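Local atomic coordinates of lipoprotein (Bacillus anthracis, PDB entry 4JG9), a protein that is of unknown function but is a putative lipoprotein built from two antiparallel beta sheets, and may bind lipid. Residues N85-I90 with P144-L149; P42-L47 with S105-K110; W92-P97 with S138-L143. One frame throughout, in Å; residues are numbered along the deposited sequence.

In the fold
Contacts 1 and 3 are successive lengths of one antiparallel pairing, strand 88-94 with the outermost strand 142-147, and their centres lie about 19 Å apart. Contact 2 belongs to the second sheet, where strand 102-110 is covered on one face by the loop 42-47; its centre is about 18 Å from that of contact 1 and about 21 Å from that of contact 3. The two sheets pack together through the other face of strand 102-110. There Ile106 CD1 lies 4.1 Å from Leu145 CD1 of contact 1 and 3.9 Å from Trp92 CZ2 of contact 3. Trp92 also bridges the ladder itself, its NE1 being 3.7 Å from Met147 SE.

Contact 1: residues N85-I90 with P144-L149; sequences NEKNEI and PLTMSL
Pro144 CB lies over one face of the Glu89 carboxylate, 4.0 Å from OE2. An extended chain with CG anti to the backbone N (chi1 -176°) lays Glu89 alongside the proline, and its CB passes 3.7 Å from Thr146 OG1. Asn88 and Met147 form a hydrogen-bonded antiparallel pair, Asn88 N to Met147 O and Met147 N to Asn88 O, both 3.0 Å. In the next such pair, Ile90 N donates to Leu145 O over 2.7 Å in an almost straight bond, and Leu145 N returns one to Ile90 O.

On the buried face, the selenomethionine Met147 bends at chi3 and brings CE within a tight 3.3 Å of Ile90 CD1, the two side chains crossing at about a right angle. Past the strand ends, a water links Glu86 O to Leu149 N, and Asn85 N bonds to Leu149 O at 2.8 Å. Lys87 makes a cation-pi contact with Phe121, and Ser148 O accepts a bond from Asn40 of the second subunit.

Five backbone hydrogen bonds thus carry the polar part of the pairing, and the apolar part is the meeting of Ile90 with Met147. Asn88 shares the face of Ile90, Leu145 and Met147, where its ND2 is satisfied by Ser80 OG, while Glu89 and Thr146 make the other face the more polar one.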
loop_
_atom_site.group_PDB
_atom_site.type_symbol
_atom_site.label_atom_id
_atom_site.label_comp_id
_atom_site.label_asym_id
_atom_site.label_seq_id
_atom_site.Cartn_x
_atom_site.Cartn_y
_atom_site.Cartn_z
ATOM N N ASN A 85 -2.413 -15.357 5.120
ATOM C CA ASN A 85 -3.808 -14.915 5.130
ATOM C C ASN A 85 -4.507 -15.027 6.478
ATOM O O ASN A 85 -5.722 -15.182 6.552
ATOM C CB ASN A 85 -4.596 -15.632 4.029
ATOM C CG ASN A 85 -4.041 -15.332 2.643
ATOM O OD1 ASN A 85 -3.902 -14.163 2.247
ATOM N ND2 ASN A 85 -3.677 -16.382 1.920
ATOM N N GLU A 86 -3.718 -14.962 7.542
ATOM C CA GLU A 86 -4.242 -14.914 8.900
ATOM C C GLU A 86 -3.590 -13.756 9.634
ATOM O O GLU A 86 -2.376 -13.755 9.853
ATOM C CB GLU A 86 -3.955 -16.221 9.645
ATOM C CG GLU A 86 -5.034 -17.276 9.486
ATOM C CD GLU A 86 -4.829 -18.478 10.403
ATOM O OE1 GLU A 86 -5.356 -19.567 10.079
ATOM O OE2 GLU A 86 -4.146 -18.337 11.446
ATOM N N LYS A 87 -4.400 -12.790 10.045
ATOM C CA LYS A 87 -3.903 -11.674 10.837
ATOM C C LYS A 87 -3.418 -12.204 12.188
ATOM O O LYS A 87 -4.141 -12.909 12.888
ATOM C CB LYS A 87 -4.990 -10.604 11.013
ATOM C CG LYS A 87 -5.208 -9.706 9.785
ATOM C CD LYS A 87 -6.692 -9.587 9.394
ATOM C CE LYS A 87 -6.919 -8.730 8.117
ATOM N NZ LYS A 87 -6.521 -9.392 6.824
ATOM N N ASN A 88 -2.157 -11.945 12.504
ATOM C CA ASN A 88 -1.585 -12.394 13.767
ATOM C C ASN A 88 -0.907 -11.228 14.464
ATOM O O ASN A 88 -0.071 -10.529 13.871
ATOM C CB ASN A 88 -0.594 -13.541 13.533
ATOM C CG ASN A 88 -0.050 -14.141 14.839
ATOM O OD1 ASN A 88 -0.696 -14.082 15.893
ATOM N ND2 ASN A 88 1.134 -14.757 14.756
ATOM N N GLU A 89 -1.301 -10.980 15.710
ATOM C CA GLU A 89 -0.663 -9.923 16.475
ATOM C C GLU A 89 0.657 -10.476 16.992
ATOM O O GLU A 89 0.679 -11.447 17.752
ATOM C CB GLU A 89 -1.554 -9.456 17.623
ATOM C CG GLU A 89 -0.988 -8.271 18.404
ATOM C CD GLU A 89 -1.875 -7.845 19.571
ATOM O OE1 GLU A 89 -2.055 -8.649 20.514
ATOM O OE2 GLU A 89 -2.393 -6.705 19.543
ATOM N N ILE A 90 1.763 -9.877 16.572
ATOM C CA ILE A 90 3.053 -10.385 17.000
ATOM C C ILE A 90 3.853 -9.318 17.718
ATOM O O ILE A 90 3.974 -8.185 17.258
ATOM C CB ILE A 90 3.849 -10.955 15.813
ATOM C CG1 ILE A 90 3.067 -12.136 15.230
ATOM C CG2 ILE A 90 5.235 -11.410 16.270
ATOM C CD1 ILE A 90 3.695 -12.826 14.051
ATOM N N PRO A 144 3.367 -4.325 19.965
ATOM C CA PRO A 144 2.579 -5.344 19.263
ATOM C C PRO A 144 2.161 -4.880 17.882
ATOM O O PRO A 144 1.675 -3.773 17.738
ATOM C CB PRO A 144 1.348 -5.524 20.149
ATOM C CG PRO A 144 1.321 -4.359 21.063
ATOM C CD PRO A 144 2.544 -3.510 20.866
ATOM N N LEU A 145 2.407 -5.712 16.878
ATOM C CA LEU A 145 2.050 -5.399 15.506
ATOM C C LEU A 145 1.232 -6.532 14.907
ATOM O O LEU A 145 1.609 -7.711 14.997
ATOM C CB LEU A 145 3.310 -5.204 14.667
ATOM C CG LEU A 145 4.227 -4.063 15.098
ATOM C CD1 LEU A 145 5.459 -4.012 14.199
ATOM C CD2 LEU A 145 3.469 -2.754 15.061
ATOM N N THR A 146 0.118 -6.186 14.283
ATOM C CA THR A 146 -0.700 -7.193 13.629
ATOM C C THR A 146 -0.311 -7.279 12.158
ATOM O O THR A 146 -0.358 -6.280 11.421
ATOM C CB THR A 146 -2.198 -6.892 13.790
ATOM O OG1 THR A 146 -2.513 -6.827 15.187
ATOM C CG2 THR A 146 -3.043 -7.981 13.154
HETATM N N MSE A 147 0.082 -8.477 11.737
HETATM C CA MSE A 147 0.611 -8.665 10.393
HETATM C C MSE A 147 -0.141 -9.728 9.632
HETATM O O MSE A 147 -0.783 -10.593 10.227
HETATM C CB MSE A 147 2.078 -9.085 10.461
HETATM C CG MSE A 147 2.950 -8.189 11.310
HETATM SE SE MSE A 147 4.841 -8.706 11.254
HETATM C CE MSE A 147 4.748 -10.246 12.297
ATOM N N SER A 148 -0.019 -9.683 8.308
ATOM C CA SER A 148 -0.559 -10.722 7.453
ATOM C C SER A 148 0.250 -10.789 6.158
ATOM O O SER A 148 0.555 -9.753 5.573
ATOM C CB SER A 148 -2.037 -10.447 7.158
ATOM O OG SER A 148 -2.635 -11.553 6.492
ATOM N N LEU A 149 0.616 -11.999 5.739
ATOM C CA LEU A 149 1.293 -12.232 4.462
ATOM C C LEU A 149 0.350 -12.961 3.511
ATOM O O LEU A 149 -0.340 -13.902 3.915
ATOM C CB LEU A 149 2.560 -13.070 4.644
ATOM C CG LEU A 149 3.854 -12.403 5.130
ATOM C CD1 LEU A 149 4.035 -11.077 4.407
ATOM C CD2 LEU A 149 3.867 -12.228 6.636
HETATM O O HOH W 1 0.001 -14.107 7.789
#

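Contact 2: residues P42-L47 with S105-K110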
loop_
_atom_site.group_PDB
_atom_site.type_symbol
_atom_site.label_atom_id
_atom_site.label_comp_id
_atom_site.label_asym_id
_atom_site.label_seq_id
_atom_site.Cartn_x
_atom_site.Cartn_y
_atom_site.Cartn_z
ATOM N N PRO A 42 6.929 3.109 -1.363
ATOM C CA PRO A 42 7.416 4.363 -0.776
ATOM C C PRO A 42 8.704 4.812 -1.457
ATOM O O PRO A 42 9.484 3.979 -1.910
ATOM C CB PRO A 42 7.683 3.981 0.689
ATOM C CG PRO A 42 6.739 2.835 0.946
ATOM C CD PRO A 42 6.697 2.064 -0.353
ATOM N N SER A 43 8.933 6.118 -1.527
ATOM C CA SER A 43 10.119 6.621 -2.218
ATOM C C SER A 43 11.431 6.216 -1.552
ATOM O O SER A 43 12.479 6.263 -2.187
ATOM C CB SER A 43 10.059 8.134 -2.341
ATOM O OG SER A 43 10.200 8.720 -1.064
ATOM N N PHE A 44 11.382 5.846 -0.274
ATOM C CA PHE A 44 12.598 5.432 0.434
ATOM C C PHE A 44 12.909 3.965 0.225
ATOM O O PHE A 44 13.922 3.466 0.715
ATOM C CB PHE A 44 12.562 5.788 1.934
ATOM C CG PHE A 44 11.328 5.310 2.656
ATOM C CD1 PHE A 44 11.270 4.028 3.196
ATOM C CD2 PHE A 44 10.225 6.152 2.803
ATOM C CE1 PHE A 44 10.122 3.581 3.885
ATOM C CE2 PHE A 44 9.082 5.726 3.480
ATOM C CZ PHE A 44 9.029 4.436 4.029
ATOM N N PHE A 45 12.083 3.275 -0.543
ATOM C CA PHE A 45 12.357 1.883 -0.822
ATOM C C PHE A 45 13.065 1.709 -2.150
ATOM O O PHE A 45 12.625 2.215 -3.169
ATOM C CB PHE A 45 11.087 1.047 -0.841
ATOM C CG PHE A 45 11.295 -0.325 -1.399
ATOM C CD1 PHE A 45 11.829 -1.326 -0.620
ATOM C CD2 PHE A 45 10.985 -0.606 -2.711
ATOM C CE1 PHE A 45 12.035 -2.586 -1.131
ATOM C CE2 PHE A 45 11.190 -1.864 -3.231
ATOM C CZ PHE A 45 11.714 -2.855 -2.439
ATOM N N HIS A 46 14.168 0.978 -2.120
ATOM C CA HIS A 46 14.920 0.671 -3.317
ATOM C C HIS A 46 15.154 -0.820 -3.367
ATOM O O HIS A 46 15.328 -1.461 -2.345
ATOM C CB HIS A 46 16.254 1.409 -3.333
ATOM C CG HIS A 46 16.136 2.873 -3.059
ATOM N ND1 HIS A 46 15.590 3.758 -3.962
ATOM C CD2 HIS A 46 16.497 3.610 -1.982
ATOM C CE1 HIS A 46 15.616 4.976 -3.452
ATOM N NE2 HIS A 46 16.161 4.913 -2.251
ATOM N N LEU A 47 15.164 -1.369 -4.568
ATOM C CA LEU A 47 15.357 -2.794 -4.751
ATOM C C LEU A 47 16.723 -3.250 -4.265
ATOM O O LEU A 47 16.911 -4.403 -3.912
ATOM C CB LEU A 47 15.138 -3.190 -6.205
ATOM C CG LEU A 47 13.681 -3.477 -6.547
ATOM C CD1 LEU A 47 13.541 -3.900 -7.995
ATOM C CD2 LEU A 47 13.138 -4.554 -5.631
ATOM N N SER A 105 8.574 1.545 9.672
ATOM C CA SER A 105 8.039 0.995 8.427
ATOM C C SER A 105 8.544 -0.420 8.158
ATOM O O SER A 105 9.704 -0.756 8.422
ATOM C CB SER A 105 8.388 1.885 7.222
ATOM O OG SER A 105 8.004 3.235 7.413
ATOM N N ILE A 106 7.655 -1.248 7.629
ATOM C CA ILE A 106 8.031 -2.574 7.199
ATOM C C ILE A 106 7.566 -2.788 5.771
ATOM O O ILE A 106 6.377 -2.702 5.480
ATOM C CB ILE A 106 7.411 -3.660 8.066
ATOM C CG1 ILE A 106 7.957 -3.574 9.487
ATOM C CG2 ILE A 106 7.732 -5.033 7.482
ATOM C CD1 ILE A 106 7.148 -4.368 10.465
ATOM N N ILE A 107 8.512 -3.069 4.884
ATOM C CA ILE A 107 8.218 -3.329 3.485
ATOM C C ILE A 107 8.657 -4.746 3.146
ATOM O O ILE A 107 9.847 -5.054 3.211
ATOM C CB ILE A 107 8.981 -2.359 2.587
ATOM C CG1 ILE A 107 8.623 -0.907 2.947
ATOM C CG2 ILE A 107 8.710 -2.660 1.122
ATOM C CD1 ILE A 107 9.218 0.116 1.998
ATOM N N ALA A 108 7.709 -5.590 2.752
ATOM C CA ALA A 108 7.973 -7.015 2.548
ATOM C C ALA A 108 8.033 -7.395 1.076
ATOM O O ALA A 108 7.339 -6.805 0.225
ATOM C CB ALA A 108 6.916 -7.847 3.251
ATOM N N LEU A 109 8.890 -8.358 0.768
ATOM C CA LEU A 109 8.913 -8.956 -0.565
ATOM C C LEU A 109 9.053 -10.456 -0.458
ATOM O O LEU A 109 9.864 -10.971 0.321
ATOM C CB LEU A 109 10.057 -8.405 -1.413
ATOM C CG LEU A 109 9.871 -6.947 -1.833
ATOM C CD1 LEU A 109 10.749 -6.034 -0.993
ATOM C CD2 LEU A 109 10.132 -6.774 -3.325
ATOM N N LYS A 110 8.266 -11.162 -1.253
ATOM C CA LYS A 110 8.367 -12.597 -1.291
ATOM C C LYS A 110 9.623 -12.980 -2.051
ATOM O O LYS A 110 10.144 -12.200 -2.858
ATOM C CB LYS A 110 7.135 -13.207 -1.966
ATOM C CG LYS A 110 6.969 -14.684 -1.676
ATOM C CD LYS A 110 5.692 -15.227 -2.250
ATOM C CE LYS A 110 5.558 -16.684 -1.839
ATOM N NZ LYS A 110 4.338 -17.320 -2.392
#
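Pro42 opens the loop by setting its ring against the end of Ile107, with CG 3.8 Å from Ile107 CD1. Its carbonyl oxygen closes a type I beta turn by accepting a hydrogen bond from Phe45 N at 3.0 Å, and this turn presents three side chains to the strand in quick succession.

Phe44 has CG between its backbone N and carbonyl carbon (chi1 52°), a crowded position that folds the ring back so that Pro42 CB covers one of its faces. The far end of the ring reaches Ser105, where Phe44 CZ lies 3.7 Å from OG. That hydroxyl has its polar partner in Thr131 OG1, so its meeting with the ring is van der Waals packing.

Phe45 turns the other way, toward the middle and later part of the strand. Its CB is 3.5 Å from Ile107 CD1, and Ile107 CG2 makes an off-centre CH-pi contact, 4.3 Å from the centroid of the Phe45 ring. Further out, Phe45 CZ touches Leu109 CD1 at 3.6 Å. Ile107 is thus the common partner of Pro42, Phe44 and Phe45, its CD1 lodged among all three. Leu47 adds a looser apolar touch, CD2 to Leu109 CD2 at 4.4 Å. No hydrogen bond joins the two segments.

Tyr160 of strand 153-161 packs against Phe44, Phe45 and Ile107, while the backbone of Ser43 bonds to the second subunit. Strand 102-110 itself is paired with strand 153-161 through Ser105, Ile107 and Leu109, and Ala108 bonds to Thr117 of strand 117-118; the loop packs on the face of strand 102-110 that carries Ser105, Ile107 and Leu109.

Contact 3: residues W92-P97 with S138-L143; sequences WYFLDP and STTNEL
Trp92 and Leu143 form a hydrogen-bonded pair in the antiparallel beta ladder at the margin of the sheet that runs from strand 60-63 to strand 142-147, and Tyr93 with Glu142 is the non-hydrogen-bonded pair beside it. The tight part centres on Phe94. Its backbone N gives a 2.6 Å hydrogen bond to Asn141 O, nearly straight at 178°. Its ring has Leu143 CB at the edge, 3.7 Å from CE2, and Thr140 CG2 approaches the same carbon obliquely at 3.7 Å. Ile75 and Ile136, from strands 75-78 and 131-136, also pack on this ring. A classic gamma turn, Glu142 N to Thr140 O at 2.6 Å, bends the chain around Asn141 and turns its carbonyl to Phe94.

The other face is looser. Tyr93 and Glu142 run side by side with ring and carboxylate planes 87° apart, and Glu142 OE1 comes no nearer than 3.8 Å, to Tyr93 CE2. Beyond the ladder the chains bow apart and meet again where Pro97 O lies 3.6 Å from Ser138 CB. Between the bowed chains sits a water placed to donate to Phe94 O and to Asn141 OD1, 2.8 Å from the latter.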
loop_
_atom_site.group_PDB
_atom_site.type_symbol
_atom_site.label_atom_id
_atom_site.label_comp_id
_atom_site.label_asym_id
_atom_site.label_seq_id
_atom_site.Cartn_x
_atom_site.Cartn_y
_atom_site.Cartn_z
ATOM N N TRP A 92 6.827 -7.201 18.826
ATOM C CA TRP A 92 8.134 -6.819 18.311
ATOM C C TRP A 92 8.996 -6.265 19.435
ATOM O O TRP A 92 8.479 -5.653 20.377
ATOM C CB TRP A 92 7.996 -5.811 17.181
ATOM C CG TRP A 92 7.666 -6.469 15.892
ATOM C CD1 TRP A 92 6.507 -7.131 15.582
ATOM C CD2 TRP A 92 8.491 -6.536 14.725
ATOM N NE1 TRP A 92 6.567 -7.617 14.297
ATOM C CE2 TRP A 92 7.770 -7.260 13.744
ATOM C CE3 TRP A 92 9.767 -6.056 14.411
ATOM C CZ2 TRP A 92 8.282 -7.514 12.469
ATOM C CZ3 TRP A 92 10.278 -6.312 13.137
ATOM C CH2 TRP A 92 9.532 -7.033 12.184
ATOM N N TYR A 93 10.304 -6.495 19.337
ATOM C CA TYR A 93 11.234 -6.116 20.394
ATOM C C TYR A 93 12.374 -5.267 19.853
ATOM O O TYR A 93 13.045 -5.654 18.880
ATOM C CB TYR A 93 11.806 -7.370 21.066
ATOM C CG TYR A 93 10.775 -8.237 21.746
ATOM C CD1 TYR A 93 10.070 -9.199 21.034
ATOM C CD2 TYR A 93 10.519 -8.111 23.107
ATOM C CE1 TYR A 93 9.127 -10.010 21.660
ATOM C CE2 TYR A 93 9.578 -8.911 23.740
ATOM C CZ TYR A 93 8.888 -9.863 23.013
ATOM O OH TYR A 93 7.951 -10.665 23.630
ATOM N N PHE A 94 12.608 -4.129 20.508
ATOM C CA PHE A 94 13.642 -3.189 20.089
ATOM C C PHE A 94 14.851 -3.307 20.991
ATOM O O PHE A 94 14.965 -2.591 21.986
ATOM C CB PHE A 94 13.079 -1.767 20.072
ATOM C CG PHE A 94 11.806 -1.659 19.298
ATOM C CD1 PHE A 94 11.817 -1.751 17.918
ATOM C CD2 PHE A 94 10.595 -1.517 19.947
ATOM C CE1 PHE A 94 10.651 -1.685 17.203
ATOM C CE2 PHE A 94 9.426 -1.447 19.237
ATOM C CZ PHE A 94 9.452 -1.532 17.863
ATOM N N LEU A 95 15.740 -4.227 20.622
ATOM C CA LEU A 95 16.871 -4.637 21.437
ATOM C C LEU A 95 17.975 -3.603 21.428
ATOM O O LEU A 95 18.717 -3.459 22.405
ATOM C CB LEU A 95 17.416 -5.975 20.927
ATOM C CG LEU A 95 16.345 -7.029 20.612
ATOM C CD1 LEU A 95 16.961 -8.237 19.940
ATOM C CD2 LEU A 95 15.630 -7.458 21.893
ATOM N N ASP A 96 18.081 -2.886 20.318
ATOM C CA ASP A 96 19.107 -1.868 20.158
ATOM C C ASP A 96 18.930 -0.752 21.205
ATOM O O ASP A 96 17.902 -0.056 21.229
ATOM C CB ASP A 96 19.033 -1.318 18.736
ATOM C CG ASP A 96 20.155 -0.359 18.406
ATOM O OD1 ASP A 96 20.905 0.055 19.318
ATOM O OD2 ASP A 96 20.280 -0.010 17.212
ATOM N N PRO A 97 19.936 -0.593 22.089
ATOM C CA PRO A 97 19.912 0.445 23.126
ATOM C C PRO A 97 20.000 1.840 22.520
ATOM O O PRO A 97 19.729 2.821 23.212
ATOM C CB PRO A 97 21.161 0.144 23.966
ATOM C CG PRO A 97 22.047 -0.639 23.083
ATOM C CD PRO A 97 21.135 -1.444 22.192
ATOM N N SER A 138 14.416 4.728 21.630
ATOM C CA SER A 138 15.235 3.837 22.458
ATOM C C SER A 138 14.546 3.340 23.734
ATOM O O SER A 138 14.998 2.379 24.351
ATOM C CB SER A 138 16.538 4.534 22.828
ATOM O OG SER A 138 16.256 5.761 23.481
ATOM N N THR A 139 13.448 3.983 24.116
ATOM C CA THR A 139 12.721 3.623 25.330
ATOM C C THR A 139 11.464 2.790 25.055
ATOM O O THR A 139 10.797 2.348 25.990
ATOM C CB THR A 139 12.254 4.873 26.110
ATOM O OG1 THR A 139 11.031 5.363 25.540
ATOM C CG2 THR A 139 13.307 5.962 26.076
ATOM N N THR A 140 11.106 2.605 23.790
ATOM C CA THR A 140 9.914 1.822 23.475
ATOM C C THR A 140 10.031 0.358 23.891
ATOM O O THR A 140 9.117 -0.207 24.474
ATOM C CB THR A 140 9.590 1.875 21.974
ATOM O OG1 THR A 140 9.418 3.233 21.573
ATOM C CG2 THR A 140 8.321 1.119 21.681
ATOM N N ASN A 141 11.168 -0.244 23.585
ATOM C CA ASN A 141 11.445 -1.613 23.979
ATOM C C ASN A 141 10.603 -2.661 23.267
ATOM O O ASN A 141 11.134 -3.533 22.599
ATOM C CB ASN A 141 11.345 -1.763 25.492
ATOM C CG ASN A 141 12.407 -0.972 26.216
ATOM O OD1 ASN A 141 13.420 -0.597 25.635
ATOM N ND2 ASN A 141 12.179 -0.713 27.490
ATOM N N GLU A 142 9.288 -2.577 23.413
ATOM C CA GLU A 142 8.407 -3.544 22.769
ATOM C C GLU A 142 7.115 -2.937 22.232
ATOM O O GLU A 142 6.619 -1.946 22.743
ATOM C CB GLU A 142 8.121 -4.729 23.693
ATOM C CG GLU A 142 7.108 -4.454 24.782
ATOM C CD GLU A 142 6.886 -5.650 25.682
ATOM O OE1 GLU A 142 7.848 -6.397 25.936
ATOM O OE2 GLU A 142 5.746 -5.836 26.142
ATOM N N LEU A 143 6.573 -3.561 21.196
ATOM C CA LEU A 143 5.393 -3.064 20.497
ATOM C C LEU A 143 4.676 -4.186 19.742
ATOM O O LEU A 143 5.284 -4.912 18.961
ATOM C CB LEU A 143 5.791 -1.935 19.527
ATOM C CG LEU A 143 4.645 -1.219 18.781
ATOM C CD1 LEU A 143 3.831 -0.353 19.721
ATOM C CD2 LEU A 143 5.144 -0.404 17.596
HETATM O O HOH W 2 15.299 -0.494 23.521
#